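Long-range contact in putative DsbA oxidoreductase SCO1869 (Streptomyces coelicolor A3, PDB 3GL5), which is probably a thiol-disulfide oxidoreductase of the DsbA type, built on a thioredoxin-like domain with an inserted set of helices: residues T100-E112 with V158-D172. Numbering follows the deposited sequence.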
ATOM      1  N   THR A 100      -7.689 -14.570 -16.309  1.00 27.97           N
ATOM      2  CA  THR A 100      -6.536 -13.729 -15.837  1.00 27.25           C
ATOM      3  C   THR A 100      -6.164 -13.982 -14.365  1.00 27.13           C
ATOM      4  O   THR A 100      -5.373 -13.253 -13.774  1.00 26.21           O
ATOM      5  CB  THR A 100      -6.821 -12.228 -15.997  1.00 27.16           C
ATOM      6  OG1 THR A 100      -8.057 -11.906 -15.322  1.00 26.38           O
ATOM      7  CG2 THR A 100      -6.936 -11.876 -17.466  1.00 26.89           C
ATOM      8  N   PHE A 101      -6.747 -15.015 -13.779  1.00 26.46           N
ATOM      9  CA  PHE A 101      -6.613 -15.232 -12.375  1.00 28.17           C
ATOM     10  C   PHE A 101      -5.144 -15.301 -11.961  1.00 28.15           C
ATOM     11  O   PHE A 101      -4.724 -14.615 -11.030  1.00 27.83           O
ATOM     12  CB  PHE A 101      -7.360 -16.501 -11.917  1.00 26.82           C
ATOM     13  CG  PHE A 101      -7.241 -16.751 -10.428  1.00 29.04           C
ATOM     14  CD1 PHE A 101      -7.706 -15.805  -9.505  1.00 25.80           C
ATOM     15  CD2 PHE A 101      -6.653 -17.914  -9.941  1.00 27.60           C
ATOM     16  CE1 PHE A 101      -7.588 -16.027  -8.126  1.00 24.91           C
ATOM     17  CE2 PHE A 101      -6.571 -18.146  -8.530  1.00 27.33           C
ATOM     18  CZ  PHE A 101      -7.024 -17.190  -7.647  1.00 24.54           C
ATOM     19  N   ASP A 102      -4.393 -16.157 -12.646  1.00 29.02           N
ATOM     20  CA  ASP A 102      -2.965 -16.355 -12.400  1.00 30.00           C
ATOM     21  C   ASP A 102      -2.120 -15.114 -12.707  1.00 30.21           C
ATOM     22  O   ASP A 102      -1.134 -14.814 -11.990  1.00 29.52           O
ATOM     23  CB  ASP A 102      -2.469 -17.574 -13.182  1.00 30.89           C
ATOM     24  CG  ASP A 102      -2.999 -18.880 -12.584  1.00 34.26           C
ATOM     25  OD1 ASP A 102      -3.274 -18.871 -11.366  1.00 36.06           O
ATOM     26  OD2 ASP A 102      -3.172 -19.890 -13.304  1.00 39.09           O
ATOM     27  N   LEU A 103      -2.513 -14.379 -13.745  1.00 29.07           N
ATOM     28  CA  LEU A 103      -1.853 -13.118 -14.016  1.00 29.51           C
ATOM     29  C   LEU A 103      -1.998 -12.203 -12.804  1.00 28.59           C
ATOM     30  O   LEU A 103      -1.048 -11.575 -12.369  1.00 29.55           O
ATOM     31  CB  LEU A 103      -2.463 -12.471 -15.270  1.00 30.70           C
ATOM     32  CG  LEU A 103      -1.961 -12.942 -16.641  1.00 31.49           C
ATOM     33  CD1 LEU A 103      -2.384 -14.374 -16.921  1.00 33.92           C
ATOM     34  CD2 LEU A 103      -2.525 -12.045 -17.701  1.00 36.45           C
ATOM     35  N   HIS A 104      -3.196 -12.136 -12.244  1.00 27.75           N
ATOM     36  CA  HIS A 104      -3.419 -11.289 -11.103  1.00 26.95           C
ATOM     37  C   HIS A 104      -2.634 -11.724  -9.865  1.00 26.24           C
ATOM     38  O   HIS A 104      -2.143 -10.865  -9.129  1.00 26.84           O
ATOM     39  CB  HIS A 104      -4.916 -11.129 -10.808  1.00 26.95           C
ATOM     40  CG  HIS A 104      -5.615 -10.226 -11.784  1.00 28.24           C
ATOM     41  ND1 HIS A 104      -5.434  -8.859 -11.787  1.00 26.35           N
ATOM     42  CD2 HIS A 104      -6.473 -10.498 -12.806  1.00 27.15           C
ATOM     43  CE1 HIS A 104      -6.171  -8.317 -12.745  1.00 30.09           C
ATOM     44  NE2 HIS A 104      -6.821  -9.285 -13.368  1.00 29.25           N
ATOM     45  N   ARG A 105      -2.528 -13.027  -9.639  1.00 25.36           N
ATOM     46  CA  ARG A 105      -1.706 -13.551  -8.530  1.00 25.68           C
ATOM     47  C   ARG A 105      -0.252 -13.119  -8.691  1.00 25.14           C
ATOM     48  O   ARG A 105       0.378 -12.643  -7.721  1.00 23.13           O
ATOM     49  CB  ARG A 105      -1.817 -15.076  -8.421  1.00 25.80           C
ATOM     50  CG  ARG A 105      -3.254 -15.520  -8.093  1.00 25.26           C
ATOM     51  CD  ARG A 105      -3.331 -16.955  -7.610  1.00 27.82           C
ATOM     52  NE  ARG A 105      -2.837 -17.924  -8.609  1.00 28.51           N
ATOM     53  CZ  ARG A 105      -1.684 -18.599  -8.517  1.00 26.56           C
ATOM     54  NH1 ARG A 105      -0.847 -18.429  -7.490  1.00 27.23           N
ATOM     55  NH2 ARG A 105      -1.364 -19.460  -9.454  1.00 24.00           N
ATOM     56  N   LEU A 106       0.243 -13.204  -9.926  1.00 24.73           N
ATOM     57  CA  LEU A 106       1.596 -12.740 -10.245  1.00 25.47           C
ATOM     58  C   LEU A 106       1.748 -11.238 -10.136  1.00 26.13           C
ATOM     59  O   LEU A 106       2.835 -10.772  -9.786  1.00 27.22           O
ATOM     60  CB  LEU A 106       2.056 -13.203 -11.627  1.00 26.12           C
ATOM     61  CG  LEU A 106       2.430 -14.677 -11.786  1.00 25.14           C
ATOM     62  CD1 LEU A 106       2.789 -14.846 -13.268  1.00 27.20           C
ATOM     63  CD2 LEU A 106       3.602 -15.132 -10.880  1.00 25.49           C
ATOM     64  N   LEU A 107       0.679 -10.467 -10.424  1.00 25.92           N
ATOM     65  CA  LEU A 107       0.741  -9.027 -10.189  1.00 25.60           C
ATOM     66  C   LEU A 107       0.949  -8.722  -8.693  1.00 25.96           C
ATOM     67  O   LEU A 107       1.589  -7.733  -8.348  1.00 25.53           O
ATOM     68  CB  LEU A 107      -0.480  -8.290 -10.739  1.00 24.40           C
ATOM     69  CG  LEU A 107      -0.508  -8.208 -12.279  1.00 24.69           C
ATOM     70  CD1 LEU A 107      -1.918  -7.866 -12.798  1.00 25.19           C
ATOM     71  CD2 LEU A 107       0.492  -7.145 -12.800  1.00 23.48           C
ATOM     72  N   HIS A 108       0.365  -9.544  -7.833  1.00 25.33           N
ATOM     73  CA  HIS A 108       0.548  -9.395  -6.400  1.00 26.89           C
ATOM     74  C   HIS A 108       1.947  -9.806  -5.948  1.00 27.24           C
ATOM     75  O   HIS A 108       2.528  -9.123  -5.149  1.00 28.90           O
ATOM     76  CB  HIS A 108      -0.570 -10.098  -5.608  1.00 25.61           C
ATOM     77  CG  HIS A 108      -1.819  -9.282  -5.538  1.00 26.84           C
ATOM     78  ND1 HIS A 108      -2.126  -8.476  -4.465  1.00 26.10           N
ATOM     79  CD2 HIS A 108      -2.796  -9.072  -6.456  1.00 27.52           C
ATOM     80  CE1 HIS A 108      -3.262  -7.840  -4.700  1.00 26.90           C
ATOM     81  NE2 HIS A 108      -3.690  -8.189  -5.902  1.00 28.15           N
ATOM     82  N   LEU A 109       2.500 -10.881  -6.474  1.00 28.32           N
ATOM     83  CA  LEU A 109       3.966 -11.096  -6.364  1.00 30.22           C
ATOM     84  C   LEU A 109       4.776  -9.832  -6.694  1.00 31.88           C
ATOM     85  O   LEU A 109       5.536  -9.316  -5.849  1.00 32.02           O
ATOM     86  CB  LEU A 109       4.428 -12.275  -7.224  1.00 29.40           C
ATOM     87  CG  LEU A 109       5.950 -12.503  -7.328  1.00 28.84           C
ATOM     88  CD1 LEU A 109       6.639 -12.557  -5.935  1.00 29.97           C
ATOM     89  CD2 LEU A 109       6.218 -13.781  -8.087  1.00 24.47           C
ATOM     90  N   ALA A 110       4.577  -9.301  -7.902  1.00 33.02           N
ATOM     91  CA  ALA A 110       5.150  -8.001  -8.287  1.00 33.87           C
ATOM     92  C   ALA A 110       4.881  -6.848  -7.304  1.00 34.83           C
ATOM     93  O   ALA A 110       5.771  -6.053  -7.030  1.00 35.02           O
ATOM     94  CB  ALA A 110       4.676  -7.594  -9.722  1.00 33.36           C
ATOM     95  N   LYS A 111       3.660  -6.725  -6.785  1.00 36.41           N
ATOM     96  CA  LYS A 111       3.317  -5.554  -5.951  1.00 37.76           C
ATOM     97  C   LYS A 111       4.189  -5.605  -4.693  1.00 38.86           C
ATOM     98  O   LYS A 111       4.623  -4.557  -4.129  1.00 39.29           O
ATOM     99  CB  LYS A 111       1.827  -5.583  -5.596  1.00 38.29           C
ATOM    100  CG  LYS A 111       1.365  -4.535  -4.570  1.00 38.64           C
ATOM    101  CD  LYS A 111       0.079  -4.978  -3.866  1.00 38.12           C
ATOM    102  CE  LYS A 111      -0.889  -3.804  -3.756  1.00 39.52           C
ATOM    103  NZ  LYS A 111      -1.856  -3.924  -2.617  1.00 38.97           N
ATOM    104  N   GLU A 112       4.469  -6.850  -4.311  1.00 39.04           N
ATOM    105  CA  GLU A 112       5.302  -7.191  -3.181  1.00 39.41           C
ATOM    106  C   GLU A 112       6.745  -7.516  -3.605  1.00 39.50           C
ATOM    107  O   GLU A 112       7.484  -8.202  -2.889  1.00 41.13           O
ATOM    108  CB  GLU A 112       4.683  -8.358  -2.433  1.00 38.77           C
ATOM    109  CG  GLU A 112       4.959  -8.332  -1.006  1.00 39.04           C
ATOM    110  CD  GLU A 112       5.101  -9.721  -0.466  1.00 38.84           C
ATOM    111  OE1 GLU A 112       4.080 -10.430  -0.461  1.00 33.87           O
ATOM    112  OE2 GLU A 112       6.243 -10.084  -0.064  1.00 37.83           O
ATOM    113  N   VAL A 158       4.985 -19.367  -7.575  1.00 31.66           N
ATOM    114  CA  VAL A 158       3.649 -18.738  -7.478  1.00 32.28           C
ATOM    115  C   VAL A 158       2.648 -19.403  -8.463  1.00 32.67           C
ATOM    116  O   VAL A 158       1.527 -19.734  -8.104  1.00 33.00           O
ATOM    117  CB  VAL A 158       3.734 -17.197  -7.632  1.00 32.28           C
ATOM    118  CG1 VAL A 158       2.345 -16.576  -7.793  1.00 31.86           C
ATOM    119  CG2 VAL A 158       4.415 -16.599  -6.414  1.00 31.58           C
ATOM    120  N   LEU A 159       3.104 -19.657  -9.681  1.00 33.41           N
ATOM    121  CA  LEU A 159       2.274 -20.269 -10.696  1.00 34.08           C
ATOM    122  C   LEU A 159       1.958 -21.712 -10.375  1.00 34.82           C
ATOM    123  O   LEU A 159       0.861 -22.182 -10.699  1.00 36.42           O
ATOM    124  CB  LEU A 159       2.944 -20.166 -12.057  1.00 33.52           C
ATOM    125  CG  LEU A 159       2.815 -18.772 -12.645  1.00 35.02           C
ATOM    126  CD1 LEU A 159       3.789 -18.563 -13.805  1.00 33.93           C
ATOM    127  CD2 LEU A 159       1.378 -18.518 -13.079  1.00 33.40           C
ATOM    128  N   ALA A 160       2.900 -22.403  -9.726  1.00 34.09           N
ATOM    129  CA  ALA A 160       2.715 -23.796  -9.301  1.00 33.96           C
ATOM    130  C   ALA A 160       1.792 -23.932  -8.083  1.00 34.16           C
ATOM    131  O   ALA A 160       1.185 -25.000  -7.861  1.00 33.99           O
ATOM    132  CB  ALA A 160       4.095 -24.475  -9.010  1.00 32.36           C
ATOM    133  N   ASP A 161       1.707 -22.876  -7.274  1.00 34.37           N
ATOM    134  CA  ASP A 161       0.882 -22.924  -6.059  1.00 34.55           C
ATOM    135  C   ASP A 161      -0.356 -22.028  -6.186  1.00 34.45           C
ATOM    136  O   ASP A 161      -0.252 -20.823  -5.923  1.00 34.92           O
ATOM    137  CB  ASP A 161       1.700 -22.492  -4.848  1.00 34.47           C
ATOM    138  CG  ASP A 161       0.900 -22.547  -3.559  1.00 36.13           C
ATOM    139  OD1 ASP A 161      -0.241 -23.082  -3.578  1.00 34.77           O
ATOM    140  OD2 ASP A 161       1.419 -22.068  -2.516  1.00 37.17           O
ATOM    141  N   PRO A 162      -1.525 -22.615  -6.578  1.00 33.99           N
ATOM    142  CA  PRO A 162      -2.791 -21.858  -6.764  1.00 33.44           C
ATOM    143  C   PRO A 162      -3.182 -20.929  -5.608  1.00 32.59           C
ATOM    144  O   PRO A 162      -3.748 -19.870  -5.859  1.00 32.64           O
ATOM    145  CB  PRO A 162      -3.861 -22.946  -6.946  1.00 33.59           C
ATOM    146  CG  PRO A 162      -3.139 -24.313  -6.693  1.00 34.17           C
ATOM    147  CD  PRO A 162      -1.686 -24.047  -6.905  1.00 34.05           C
ATOM    148  N   ALA A 163      -2.886 -21.310  -4.368  1.00 31.37           N
ATOM    149  CA  ALA A 163      -3.224 -20.460  -3.222  1.00 30.06           C
ATOM    150  C   ALA A 163      -2.313 -19.242  -3.077  1.00 29.39           C
ATOM    151  O   ALA A 163      -2.678 -18.303  -2.386  1.00 28.72           O
ATOM    152  CB  ALA A 163      -3.230 -21.279  -1.912  1.00 30.58           C
ATOM    153  N   ALA A 164      -1.131 -19.282  -3.706  1.00 28.27           N
ATOM    154  CA  ALA A 164      -0.178 -18.185  -3.674  1.00 27.77           C
ATOM    155  C   ALA A 164      -0.808 -16.909  -4.202  1.00 28.24           C
ATOM    156  O   ALA A 164      -1.026 -16.786  -5.420  1.00 28.88           O
ATOM    157  CB  ALA A 164       1.074 -18.528  -4.484  1.00 26.89           C
ATOM    158  N   TYR A 165      -1.080 -15.973  -3.281  1.00 27.80           N
ATOM    159  CA  TYR A 165      -1.633 -14.648  -3.546  1.00 27.98           C
ATOM    160  C   TYR A 165      -3.122 -14.632  -3.900  1.00 29.07           C
ATOM    161  O   TYR A 165      -3.688 -13.567  -4.246  1.00 28.73           O
ATOM    162  CB  TYR A 165      -0.807 -13.879  -4.603  1.00 27.69           C
ATOM    163  CG  TYR A 165       0.532 -13.480  -4.065  1.00 26.85           C
ATOM    164  CD1 TYR A 165       0.629 -12.508  -3.081  1.00 25.98           C
ATOM    165  CD2 TYR A 165       1.699 -14.098  -4.502  1.00 27.48           C
ATOM    166  CE1 TYR A 165       1.871 -12.134  -2.551  1.00 27.77           C
ATOM    167  CE2 TYR A 165       2.946 -13.732  -3.977  1.00 26.95           C
ATOM    168  CZ  TYR A 165       3.018 -12.743  -3.007  1.00 27.09           C
ATOM    169  OH  TYR A 165       4.233 -12.382  -2.444  1.00 30.39           O
ATOM    170  N   ALA A 166      -3.757 -15.799  -3.805  1.00 29.27           N
ATOM    171  CA  ALA A 166      -5.185 -15.901  -4.099  1.00 29.77           C
ATOM    172  C   ALA A 166      -6.026 -15.005  -3.168  1.00 29.95           C
ATOM    173  O   ALA A 166      -6.993 -14.372  -3.603  1.00 29.84           O
ATOM    174  CB  ALA A 166      -5.641 -17.371  -4.024  1.00 28.71           C
ATOM    175  N   ASP A 167      -5.656 -14.969  -1.891  1.00 30.30           N
ATOM    176  CA  ASP A 167      -6.412 -14.201  -0.898  1.00 30.86           C
ATOM    177  C   ASP A 167      -6.378 -12.720  -1.255  1.00 30.27           C
ATOM    178  O   ASP A 167      -7.400 -12.003  -1.163  1.00 29.77           O
ATOM    179  CB  ASP A 167      -5.804 -14.394   0.487  1.00 31.26           C
ATOM    180  CG  ASP A 167      -6.197 -15.730   1.150  1.00 34.04           C
ATOM    181  OD1 ASP A 167      -7.060 -16.498   0.635  1.00 34.24           O
ATOM    182  OD2 ASP A 167      -5.645 -15.993   2.247  1.00 35.97           O
ATOM    183  N   GLU A 168      -5.195 -12.297  -1.682  1.00 29.04           N
ATOM    184  CA  GLU A 168      -4.931 -10.930  -2.046  1.00 29.73           C
ATOM    185  C   GLU A 168      -5.729 -10.531  -3.295  1.00 28.89           C
ATOM    186  O   GLU A 168      -6.294  -9.450  -3.357  1.00 29.40           O
ATOM    187  CB  GLU A 168      -3.427 -10.740  -2.308  1.00 30.34           C
ATOM    188  CG  GLU A 168      -2.569 -10.709  -1.043  1.00 32.65           C
ATOM    189  CD  GLU A 168      -2.315 -12.094  -0.466  1.00 36.91           C
ATOM    190  OE1 GLU A 168      -2.731 -13.129  -1.042  1.00 38.31           O
ATOM    191  OE2 GLU A 168      -1.671 -12.145   0.583  1.00 40.45           O
ATOM    192  N   VAL A 169      -5.772 -11.402  -4.291  1.00 28.32           N
ATOM    193  CA  VAL A 169      -6.613 -11.136  -5.453  1.00 26.90           C
ATOM    194  C   VAL A 169      -8.079 -10.980  -5.049  1.00 27.09           C
ATOM    195  O   VAL A 169      -8.727  -9.992  -5.418  1.00 28.74           O
ATOM    196  CB  VAL A 169      -6.442 -12.221  -6.523  1.00 27.47           C
ATOM    197  CG1 VAL A 169      -7.439 -11.987  -7.700  1.00 23.12           C
ATOM    198  CG2 VAL A 169      -4.989 -12.192  -7.001  1.00 26.16           C
ATOM    199  N   ARG A 170      -8.610 -11.954  -4.303  1.00 26.05           N
ATOM    200  CA  ARG A 170     -10.001 -11.906  -3.911  1.00 25.38           C
ATOM    201  C   ARG A 170     -10.277 -10.661  -3.066  1.00 25.02           C
ATOM    202  O   ARG A 170     -11.323 -10.084  -3.201  1.00 26.75           O
ATOM    203  CB  ARG A 170     -10.434 -13.196  -3.137  1.00 25.02           C
ATOM    204  CG  ARG A 170     -10.300 -14.473  -3.902  1.00 23.48           C
ATOM    205  CD  ARG A 170     -11.091 -14.441  -5.206  1.00 22.72           C
ATOM    206  NE  ARG A 170     -10.915 -15.701  -5.943  1.00 24.58           N
ATOM    207  CZ  ARG A 170     -10.876 -15.804  -7.259  1.00 25.07           C
ATOM    208  NH1 ARG A 170     -11.032 -14.720  -8.006  1.00 26.97           N
ATOM    209  NH2 ARG A 170     -10.689 -16.987  -7.834  1.00 25.29           N
ATOM    210  N   ALA A 171      -9.361 -10.257  -2.182  1.00 24.89           N
ATOM    211  CA  ALA A 171      -9.601  -9.103  -1.322  1.00 23.79           C
ATOM    212  C   ALA A 171      -9.726  -7.816  -2.157  1.00 24.43           C
ATOM    213  O   ALA A 171     -10.570  -6.995  -1.887  1.00 25.22           O
ATOM    214  CB  ALA A 171      -8.497  -8.984  -0.269  1.00 24.04           C
ATOM    215  N   ASP A 172      -8.929  -7.668  -3.215  1.00 25.05           N
ATOM    216  CA  ASP A 172      -9.061  -6.526  -4.120  1.00 23.87           C
ATOM    217  C   ASP A 172     -10.433  -6.594  -4.795  1.00 24.36           C
ATOM    218  O   ASP A 172     -11.146  -5.591  -4.926  1.00 24.42           O
ATOM    219  CB  ASP A 172      -7.979  -6.611  -5.197  1.00 24.18           C
ATOM    220  CG  ASP A 172      -6.651  -5.966  -4.781  1.00 23.98           C
ATOM    221  OD1 ASP A 172      -6.509  -5.453  -3.657  1.00 23.26           O
ATOM    222  OD2 ASP A 172      -5.740  -5.961  -5.611  1.00 25.25           O
TER
HETATM  223  O   HOH W   1      -3.877  -4.169  -5.015  1.00 29.66           O
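Arg105 of helix 101-111 reaches into the turn 161-164 that joins helices 152-160 and 166-178, where it meets several main-chain carbonyls. NH1 gives an almost straight bond to Ala164 O (2.6 Å, 164°), on a lone pair in the carbonyl plane, with Ala164 O itself in the plane of the guanidinium, and a second to Val158 O (2.8 Å), approached from above that carbonyl's plane. Pro162 O lies over one face of the guanidinium, while NE and NH2 grip Asp102 OD1 side-on in a salt bridge that fixes the group's rotation. The bend at chi3 turns the guanidinium toward these partners. Tyr165 OH donates to Glu112 OE1 (2.8 Å). His108 NE2 bonds only weakly to Asp172 OD2 across the contact; Ser42 is its stronger partner, and Arg41 pairs with Asp172.

Packing fills in around these bonds. The Tyr165 ring lies with one face over the His108-Leu109 backbone. Arg170, salt-bridged to Glu173 and Glu44, spreads its guanidinium over a Phe101 face, the planes 17° apart, with NH2 3.3 Å from Phe101 CE1. Val169 fits among Phe101, His104, Arg105 and His108, the axes of helix 101-111 and segment 166-172 crossing at 101°. Leu106 and Val158 run past each other in opposite directions, CD2 3.6 Å from Val158 CG1.

A leucine in place of Arg105 would probably leave the carbonyls of Val158 and Ala164 without this donor and break the salt bridge to Asp102. A buried cation that answers main-chain carbonyls thus helps join helix 101-111 to helices 152-160 and 166-178 and the turn between them.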